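PDB 4GYI: Rio2 kinase from Chaetomium thermophilum, which binds ADP and magnesium, carries an aspartyl phosphate in this complex, acts in pre-40S ribosomal subunit maturation and probably phosphorylates proteins on serine and threonine. Local coordinates for residues 87-92 with 183-188; 97-102 with 112-117; 262-267 with 312-317. All blocks are in the same frame, centred on the assembly; numbering follows the deposited sequence.

Overall arrangement
Along the chain, both segments of interaction 2 fall between those of interaction 1, and interaction 3 follows both. Interactions 1 and 2 have centres about 13 Å apart and share the five-stranded antiparallel sheet of the kinase N-lobe: helix 79-92 of the N-terminal HTH-like domain meets the hairpin of strands 180-184 and 187-191. They touch where L87 packs on V99. Interaction 3 lies about 27 Å from interaction 1 and 34 Å from interaction 2, centre to centre. Interaction 1 thus joins the N-terminal domain to the ATP-binding lobe, interaction 2 pairs the first two strands of that lobe's sheet, and interaction 3 joins the C-lobe turn after strand 263-264 to the loop before helix 326-341.

Interaction 1 of 3, residues 87-92 with 183-188; sequences LHTHAA and QSRHTI. With EDO (1,2-ethanediol), chain E.
T89 and H90, on the last turns of helix 79-92, meet the tip of the hairpin formed by strands 180-184 and 187-191, where S184 to T187 make a type II' turn. T89 can be followed outward from CB, which rests 3.6 Å from S184 OG. Its CG2, anti to the backbone N, lies the same 3.6 Å from that S184 oxygen, while OG1, at chi1 -65°, reaches R185. There R185 NH1 donates to T89 OG1 (2.8 Å, N-H...O 151°) close to the guanidinium plane, and bonds weakly to S184 OG as well. E24 holds R185 NE in a salt bridge, and T89 OG1 also bonds L85 O. H90 brings its ring edge: NE2 donates to T187 OG1 (2.7 Å) nearly straight and in the ring plane. T187 OG1 passes the bond on to S184 O (2.8 Å), which also accepts from T187 N. On the hairpin, the Q183 amide binds an ethanediol, most likely a crystallisation additive. With the T187 hydroxyl spent on S184 O, H90 NE2 is the donor and probably carries the proton; the relay gives T187 OG1 both donor and acceptor, and S184 O a second donor.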
loop_
_atom_site.group_PDB
_atom_site.type_symbol
_atom_site.label_atom_id
_atom_site.label_comp_id
_atom_site.label_asym_id
_atom_site.label_seq_id
_atom_site.Cartn_x
_atom_site.Cartn_y
_atom_site.Cartn_z
ATOM N N LEU A 87 1.413 4.170 13.490
ATOM C CA LEU A 87 1.654 3.063 14.415
ATOM C C LEU A 87 0.889 3.240 15.722
ATOM O O LEU A 87 0.333 2.288 16.263
ATOM C CB LEU A 87 3.142 2.918 14.724
ATOM C CG LEU A 87 3.978 2.098 13.745
ATOM C CD1 LEU A 87 5.454 2.228 14.083
ATOM C CD2 LEU A 87 3.539 0.640 13.787
ATOM N N HIS A 88 0.879 4.469 16.222
ATOM C CA HIS A 88 0.187 4.805 17.457
ATOM C C HIS A 88 -1.302 4.482 17.343
ATOM O O HIS A 88 -1.915 3.910 18.254
ATOM C CB HIS A 88 0.381 6.290 17.747
ATOM C CG HIS A 88 0.047 6.674 19.149
ATOM N ND1 HIS A 88 0.780 6.239 20.233
ATOM C CD2 HIS A 88 -0.948 7.443 19.648
ATOM C CE1 HIS A 88 0.255 6.728 21.340
ATOM N NE2 HIS A 88 -0.793 7.463 21.013
ATOM N N THR A 89 -1.878 4.842 16.204
ATOM C CA THR A 89 -3.274 4.558 15.940
ATOM C C THR A 89 -3.511 3.048 15.892
ATOM O O THR A 89 -4.476 2.553 16.478
ATOM C CB THR A 89 -3.729 5.231 14.633
ATOM O OG1 THR A 89 -3.656 6.647 14.796
ATOM C CG2 THR A 89 -5.157 4.848 14.268
ATOM N N HIS A 90 -2.629 2.315 15.216
ATOM C CA HIS A 90 -2.770 0.857 15.174
ATOM C C HIS A 90 -2.615 0.239 16.573
ATOM O O HIS A 90 -3.304 -0.715 16.911
ATOM C CB HIS A 90 -1.754 0.220 14.227
ATOM C CG HIS A 90 -1.974 0.543 12.784
ATOM N ND1 HIS A 90 -3.180 0.336 12.150
ATOM C CD2 HIS A 90 -1.131 1.036 11.844
ATOM C CE1 HIS A 90 -3.075 0.700 10.884
ATOM N NE2 HIS A 90 -1.843 1.130 10.671
ATOM N N ALA A 91 -1.695 0.779 17.368
ATOM C CA ALA A 91 -1.499 0.315 18.734
ATOM C C ALA A 91 -2.739 0.577 19.570
ATOM O O ALA A 91 -3.207 -0.309 20.298
ATOM C CB ALA A 91 -0.300 1.008 19.362
ATOM N N ALA A 92 -3.263 1.804 19.469
ATOM C CA ALA A 92 -4.357 2.249 20.334
ATOM C C ALA A 92 -5.630 1.475 20.051
ATOM O O ALA A 92 -6.403 1.190 20.965
ATOM C CB ALA A 92 -4.597 3.734 20.171
ATOM N N GLN A 183 -6.642 0.174 8.595
ATOM C CA GLN A 183 -5.972 1.128 7.721
ATOM C C GLN A 183 -5.822 2.444 8.457
ATOM O O GLN A 183 -6.781 2.939 9.041
ATOM C CB GLN A 183 -6.775 1.311 6.420
ATOM C CG GLN A 183 -6.113 2.218 5.387
ATOM C CD GLN A 183 -6.411 3.691 5.613
ATOM O OE1 GLN A 183 -7.551 4.070 5.865
ATOM N NE2 GLN A 183 -5.379 4.525 5.540
ATOM N N SER A 184 -4.627 3.015 8.456
ATOM C CA SER A 184 -4.473 4.345 9.034
ATOM C C SER A 184 -3.509 5.178 8.215
ATOM O O SER A 184 -2.383 4.759 7.972
ATOM C CB SER A 184 -4.006 4.269 10.483
ATOM O OG SER A 184 -3.805 5.575 11.015
ATOM N N ARG A 185 -3.957 6.353 7.776
ATOM C CA ARG A 185 -3.106 7.242 6.993
ATOM C C ARG A 185 -2.525 6.517 5.758
ATOM O O ARG A 185 -3.276 6.017 4.913
ATOM C CB ARG A 185 -2.014 7.846 7.886
ATOM C CG ARG A 185 -2.578 8.694 9.003
ATOM C CD ARG A 185 -1.586 8.835 10.138
ATOM N NE ARG A 185 -2.029 9.758 11.185
ATOM C CZ ARG A 185 -2.651 9.385 12.304
ATOM N NH1 ARG A 185 -2.935 8.108 12.530
ATOM N NH2 ARG A 185 -2.991 10.290 13.188
ATOM N N HIS A 186 -1.201 6.421 5.680
ATOM C CA HIS A 186 -0.541 5.763 4.546
ATOM C C HIS A 186 -0.259 4.267 4.770
ATOM O O HIS A 186 0.576 3.671 4.075
ATOM C CB HIS A 186 0.770 6.478 4.197
ATOM C CG HIS A 186 1.760 6.547 5.329
ATOM N ND1 HIS A 186 1.391 6.776 6.639
ATOM C CD2 HIS A 186 3.111 6.447 5.336
ATOM C CE1 HIS A 186 2.469 6.812 7.404
ATOM N NE2 HIS A 186 3.525 6.605 6.641
ATOM N N THR A 187 -0.935 3.656 5.735
ATOM C CA THR A 187 -0.546 2.305 6.132
ATOM C C THR A 187 -1.698 1.326 6.088
ATOM O O THR A 187 -2.857 1.711 6.233
ATOM C CB THR A 187 0.098 2.276 7.547
ATOM O OG1 THR A 187 -0.912 2.482 8.548
ATOM C CG2 THR A 187 1.143 3.351 7.668
ATOM N N ILE A 188 -1.382 0.053 5.887
ATOM C CA ILE A 188 -2.404 -0.969 5.973
ATOM C C ILE A 188 -1.864 -2.095 6.806
ATOM O O ILE A 188 -0.695 -2.443 6.664
ATOM C CB ILE A 188 -2.761 -1.552 4.599
ATOM C CG1 ILE A 188 -3.424 -0.489 3.720
ATOM C CG2 ILE A 188 -3.699 -2.766 4.755
ATOM C CD1 ILE A 188 -3.796 -1.003 2.341
HETATM C C1 EDO E . -6.176 8.862 8.311
HETATM O O1 EDO E . -6.060 9.600 7.081
HETATM C C2 EDO E . -6.938 7.562 8.082
HETATM O O2 EDO E . -6.801 7.135 6.718
#

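Interaction 2 of 3, residues 97-102 with 112-117; sequences YSVGSR and MIVADE
The Y97 ring lies obliquely beside the chain at D116 and E117, its CG 4.0 Å from E117 CA, while its CB sits 3.4 Å from D116 C. The other flat groups are the peptides of a beta hairpin, strands 98-105 and 109-115, the first two strands of the kinase N-lobe sheet. Y97 and S98 both face A115, a classic beta bulge: A115 O accepts from Y97 N (2.7 Å) in the carbonyl plane and from S98 N (3.0 Å), which is tilted 18° from that plane. S98 and A115 form the hydrogen-bonded pair, A115 N donating to S98 O (2.9 Å), and on their face of the sheet the S98 hydroxyl lies against the A115 methyl. V99 and V114 make the next, non-hydrogen-bonded pair on the other face. There V99 CG1, anti to the backbone N (chi1 179°), reaches the bent end of M112, touching CE at 3.6 Å. M112 and V114 also pack on L124 of strand 121-127, the third strand. The turn that closes this hairpin corresponds to the nucleotide-binding loop of protein kinases, and S109, where the returning strand begins, binds ADP. At the end nearer that turn, G100 N donates to I113 O, and the CD1 of I113 comes within 3.4 Å of R102 O.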
loop_
_atom_site.group_PDB
_atom_site.type_symbol
_atom_site.label_atom_id
_atom_site.label_comp_id
_atom_site.label_asym_id
_atom_site.label_seq_id
_atom_site.Cartn_x
_atom_site.Cartn_y
_atom_site.Cartn_z
ATOM N N TYR A 97 0.708 -4.782 18.356
ATOM C CA TYR A 97 1.287 -4.766 19.697
ATOM C C TYR A 97 2.802 -4.586 19.646
ATOM O O TYR A 97 3.378 -3.857 20.457
ATOM C CB TYR A 97 0.919 -6.041 20.461
ATOM C CG TYR A 97 1.439 -6.073 21.874
ATOM C CD1 TYR A 97 0.932 -5.214 22.838
ATOM C CD2 TYR A 97 2.435 -6.967 22.250
ATOM C CE1 TYR A 97 1.410 -5.238 24.144
ATOM C CE2 TYR A 97 2.918 -7.002 23.549
ATOM C CZ TYR A 97 2.401 -6.134 24.493
ATOM O OH TYR A 97 2.873 -6.156 25.785
ATOM N N SER A 98 3.434 -5.257 18.683
ATOM C CA SER A 98 4.873 -5.183 18.484
ATOM C C SER A 98 5.197 -5.169 17.000
ATOM O O SER A 98 4.393 -5.604 16.164
ATOM C CB SER A 98 5.562 -6.383 19.115
ATOM O OG SER A 98 5.024 -7.569 18.575
ATOM N N VAL A 99 6.386 -4.663 16.693
ATOM C CA VAL A 99 6.867 -4.557 15.337
ATOM C C VAL A 99 8.081 -5.460 15.183
ATOM O O VAL A 99 8.947 -5.516 16.066
ATOM C CB VAL A 99 7.244 -3.110 15.018
ATOM C CG1 VAL A 99 7.768 -2.998 13.593
ATOM C CG2 VAL A 99 6.040 -2.225 15.211
ATOM N N GLY A 100 8.125 -6.184 14.072
ATOM C CA GLY A 100 9.208 -7.123 13.819
ATOM C C GLY A 100 10.514 -6.435 13.483
ATOM O O GLY A 100 10.522 -5.293 13.042
ATOM N N SER A 101 11.622 -7.145 13.701
ATOM C CA SER A 101 12.970 -6.662 13.392
ATOM C C SER A 101 13.243 -6.656 11.882
ATOM O O SER A 101 14.243 -6.104 11.416
ATOM C CB SER A 101 14.006 -7.559 14.082
ATOM O OG SER A 101 13.887 -8.917 13.646
ATOM N N ARG A 102 12.346 -7.282 11.125
ATOM C CA ARG A 102 12.544 -7.504 9.702
ATOM C C ARG A 102 11.677 -6.545 8.893
ATOM O O ARG A 102 10.449 -6.668 8.883
ATOM C CB ARG A 102 12.162 -8.946 9.365
ATOM C CG ARG A 102 12.926 -9.554 8.210
ATOM C CD ARG A 102 14.270 -10.174 8.649
ATOM N NE ARG A 102 14.144 -11.550 9.140
ATOM C CZ ARG A 102 13.809 -12.597 8.381
ATOM N NH1 ARG A 102 13.548 -12.437 7.088
ATOM N NH2 ARG A 102 13.728 -13.811 8.913
ATOM N N MET A 112 6.508 -4.427 6.704
ATOM C CA MET A 112 6.968 -4.775 8.047
ATOM C C MET A 112 6.139 -5.936 8.539
ATOM O O MET A 112 4.996 -6.088 8.149
ATOM C CB MET A 112 6.760 -3.597 9.011
ATOM C CG MET A 112 7.609 -2.367 8.702
ATOM S SD MET A 112 8.367 -1.688 10.183
ATOM C CE MET A 112 7.018 -0.725 10.850
ATOM N N ILE A 113 6.701 -6.751 9.410
ATOM C CA ILE A 113 5.896 -7.764 10.057
ATOM C C ILE A 113 5.567 -7.215 11.403
ATOM O O ILE A 113 6.439 -6.677 12.077
ATOM C CB ILE A 113 6.647 -9.080 10.203
ATOM C CG1 ILE A 113 6.924 -9.662 8.818
ATOM C CG2 ILE A 113 5.814 -10.077 10.975
ATOM C CD1 ILE A 113 8.210 -9.189 8.196
ATOM N N VAL A 114 4.297 -7.294 11.782
ATOM C CA VAL A 114 3.919 -6.910 13.124
ATOM C C VAL A 114 3.205 -8.066 13.807
ATOM O O VAL A 114 2.827 -9.047 13.156
ATOM C CB VAL A 114 3.015 -5.691 13.112
ATOM C CG1 VAL A 114 3.702 -4.556 12.394
ATOM C CG2 VAL A 114 1.716 -6.041 12.444
ATOM N N ALA A 115 3.040 -7.956 15.122
ATOM C CA ALA A 115 2.283 -8.940 15.888
ATOM C C ALA A 115 1.276 -8.250 16.803
ATOM O O ALA A 115 1.533 -7.164 17.318
ATOM C CB ALA A 115 3.216 -9.778 16.693
ATOM N N ASP A 116 0.128 -8.874 17.016
ATOM C CA ASP A 116 -0.812 -8.333 17.997
ATOM C C ASP A 116 -0.584 -8.928 19.392
ATOM O O ASP A 116 0.338 -9.717 19.593
ATOM C CB ASP A 116 -2.281 -8.478 17.546
ATOM C CG ASP A 116 -2.736 -9.932 17.411
ATOM O OD1 ASP A 116 -2.098 -10.843 17.991
ATOM O OD2 ASP A 116 -3.765 -10.162 16.731
ATOM N N GLU A 117 -1.441 -8.548 20.336
ATOM C CA GLU A 117 -1.309 -8.941 21.736
ATOM C C GLU A 117 -1.379 -10.451 21.928
ATOM O O GLU A 117 -0.732 -11.004 22.816
ATOM C CB GLU A 117 -2.384 -8.256 22.585
ATOM C CG GLU A 117 -2.300 -8.616 24.063
ATOM C CD GLU A 117 -3.059 -7.657 24.960
ATOM O OE1 GLU A 117 -2.604 -7.454 26.105
ATOM O OE2 GLU A 117 -4.102 -7.119 24.528
#

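Interaction 3 of 3, residues 262-267 with 312-317; sequences MVSMDH and AKRLDA
S264 and D316 form the close-packed part of this contact: S264 CB and D316 CB lie 3.7 Å apart, and the S264 hydroxyl donates to D316 OD2 at 3.0 Å. The oxygen uses its anti lone pair for this bond and its syn lone pair for R314 NH2 (2.9 Å, 168°), so OD2 takes one donor from each segment. R314 grips D316 side-on, NE to OD1 and NH2 to OD2, with both D316 oxygens near the guanidinium plane; its chain is folded at chi2 (-79°) and chi3, which brings the guanidinium back to the aspartate two residues on. S264 OG is held from its own side too: it accepts the backbone N of D266 (2.8 Å), an ST turn within the type I turn from S264 to H267. The looser, solvent-facing side belongs to D266. Its OD2 meets R314 NH2 at 2.7 Å in a salt bridge, but the bond is bent, and the nitrogen comes from above the carboxylate plane, 40° out of it, although D266 OD2 lies at the guanidinium edge. NH2 thus bonds both acids; D266 OD2 and D316 OD2 are 4.4 Å apart, and the guanidinium charge would probably offset their repulsion. Three ionic side chains and one hydroxyl make a small surface network joining the turn after strand 263-264 to the loop between helices 300-304 and 326-341. Both segments border strand 226-227 and the residues just before it: V263 pairs through its backbone with I227 and M265 with G225, while L315 bonds to H224 and D316 packs on L226. On the helical side, M262 and L315 lie against L170 of helix 149-172, and M265 touches A222 at the end of helix 207-223.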
loop_
_atom_site.group_PDB
_atom_site.type_symbol
_atom_site.label_atom_id
_atom_site.label_comp_id
_atom_site.label_asym_id
_atom_site.label_seq_id
_atom_site.Cartn_x
_atom_site.Cartn_y
_atom_site.Cartn_z
ATOM N N MET A 262 -4.956 -0.543 -9.174
ATOM C CA MET A 262 -6.101 -1.111 -9.882
ATOM C C MET A 262 -6.948 -0.097 -10.615
ATOM O O MET A 262 -7.168 1.005 -10.139
ATOM C CB MET A 262 -7.009 -1.852 -8.927
ATOM C CG MET A 262 -6.436 -3.120 -8.441
ATOM S SD MET A 262 -7.794 -4.096 -7.828
ATOM C CE MET A 262 -7.403 -5.635 -8.635
ATOM N N VAL A 263 -7.420 -0.478 -11.794
ATOM C CA VAL A 263 -8.267 0.408 -12.574
ATOM C C VAL A 263 -9.522 -0.322 -13.016
ATOM O O VAL A 263 -9.540 -1.556 -13.124
ATOM C CB VAL A 263 -7.544 0.984 -13.806
ATOM C CG1 VAL A 263 -6.234 1.611 -13.399
ATOM C CG2 VAL A 263 -7.301 -0.092 -14.839
ATOM N N SER A 264 -10.575 0.450 -13.258
ATOM C CA SER A 264 -11.830 -0.113 -13.718
ATOM C C SER A 264 -11.737 -0.561 -15.165
ATOM O O SER A 264 -10.988 0.017 -15.951
ATOM C CB SER A 264 -12.938 0.927 -13.583
ATOM O OG SER A 264 -13.955 0.668 -14.511
ATOM N N MET A 265 -12.522 -1.568 -15.536
ATOM C CA MET A 265 -12.582 -1.982 -16.937
ATOM C C MET A 265 -13.122 -0.863 -17.825
ATOM O O MET A 265 -13.042 -0.942 -19.048
ATOM C CB MET A 265 -13.435 -3.246 -17.114
ATOM C CG MET A 265 -12.767 -4.526 -16.667
ATOM S SD MET A 265 -11.569 -5.198 -17.843
ATOM C CE MET A 265 -12.679 -5.549 -19.226
ATOM N N ASP A 266 -13.675 0.175 -17.203
ATOM C CA ASP A 266 -14.189 1.337 -17.929
ATOM C C ASP A 266 -13.145 2.440 -18.102
ATOM O O ASP A 266 -13.474 3.522 -18.582
ATOM C CB ASP A 266 -15.401 1.929 -17.201
ATOM C CG ASP A 266 -16.654 1.099 -17.381
ATOM O OD1 ASP A 266 -16.837 0.522 -18.474
ATOM O OD2 ASP A 266 -17.455 1.029 -16.428
ATOM N N HIS A 267 -11.905 2.182 -17.690
ATOM C CA HIS A 267 -10.859 3.196 -17.772
ATOM C C HIS A 267 -10.549 3.443 -19.231
ATOM O O HIS A 267 -10.538 2.500 -20.015
ATOM C CB HIS A 267 -9.608 2.722 -17.052
ATOM C CG HIS A 267 -8.545 3.768 -16.923
ATOM N ND1 HIS A 267 -7.817 4.222 -18.001
ATOM C CD2 HIS A 267 -8.062 4.423 -15.840
ATOM C CE1 HIS A 267 -6.956 5.137 -17.595
ATOM N NE2 HIS A 267 -7.079 5.273 -16.287
ATOM N N ALA A 312 -22.294 -11.067 -11.252
ATOM C CA ALA A 312 -21.080 -10.258 -11.060
ATOM C C ALA A 312 -21.259 -8.859 -10.484
ATOM O O ALA A 312 -21.684 -7.930 -11.169
ATOM C CB ALA A 312 -20.270 -10.193 -12.350
ATOM N N LYS A 313 -20.909 -8.728 -9.214
ATOM C CA LYS A 313 -20.916 -7.443 -8.547
ATOM C C LYS A 313 -19.763 -6.587 -9.074
ATOM O O LYS A 313 -18.639 -7.067 -9.209
ATOM C CB LYS A 313 -20.779 -7.647 -7.038
ATOM C CG LYS A 313 -21.071 -6.406 -6.231
ATOM C CD LYS A 313 -20.826 -6.607 -4.746
ATOM C CE LYS A 313 -21.298 -5.387 -3.951
ATOM N NZ LYS A 313 -20.944 -4.090 -4.619
ATOM N N ARG A 314 -20.043 -5.324 -9.381
ATOM C CA ARG A 314 -19.019 -4.419 -9.896
ATOM C C ARG A 314 -18.176 -3.897 -8.747
ATOM O O ARG A 314 -18.609 -3.008 -8.011
ATOM C CB ARG A 314 -19.666 -3.235 -10.620
ATOM C CG ARG A 314 -20.448 -3.596 -11.869
ATOM C CD ARG A 314 -19.528 -3.825 -13.062
ATOM N NE ARG A 314 -18.714 -2.647 -13.367
ATOM C CZ ARG A 314 -18.982 -1.766 -14.329
ATOM N NH1 ARG A 314 -20.049 -1.920 -15.109
ATOM N NH2 ARG A 314 -18.171 -0.729 -14.518
ATOM N N LEU A 315 -16.969 -4.436 -8.599
ATOM C CA LEU A 315 -16.106 -4.074 -7.476
ATOM C C LEU A 315 -15.432 -2.728 -7.674
ATOM O O LEU A 315 -14.901 -2.148 -6.723
ATOM C CB LEU A 315 -15.050 -5.151 -7.242
ATOM C CG LEU A 315 -15.680 -6.513 -6.957
ATOM C CD1 LEU A 315 -14.661 -7.502 -6.420
ATOM C CD2 LEU A 315 -16.807 -6.313 -5.967
ATOM N N ASP A 316 -15.471 -2.226 -8.905
ATOM C CA ASP A 316 -14.807 -0.971 -9.243
ATOM C C ASP A 316 -15.576 0.248 -8.744
ATOM O O ASP A 316 -15.333 1.374 -9.182
ATOM C CB ASP A 316 -14.575 -0.878 -10.752
ATOM C CG ASP A 316 -15.821 -1.200 -11.557
ATOM O OD1 ASP A 316 -16.708 -1.901 -11.021
ATOM O OD2 ASP A 316 -15.906 -0.760 -12.726
ATOM N N ALA A 317 -16.507 0.010 -7.827
ATOM C CA ALA A 317 -17.287 1.076 -7.220
ATOM C C ALA A 317 -17.004 1.149 -5.724
ATOM O O ALA A 317 -17.633 1.929 -5.008
ATOM C CB ALA A 317 -18.762 0.852 -7.472
#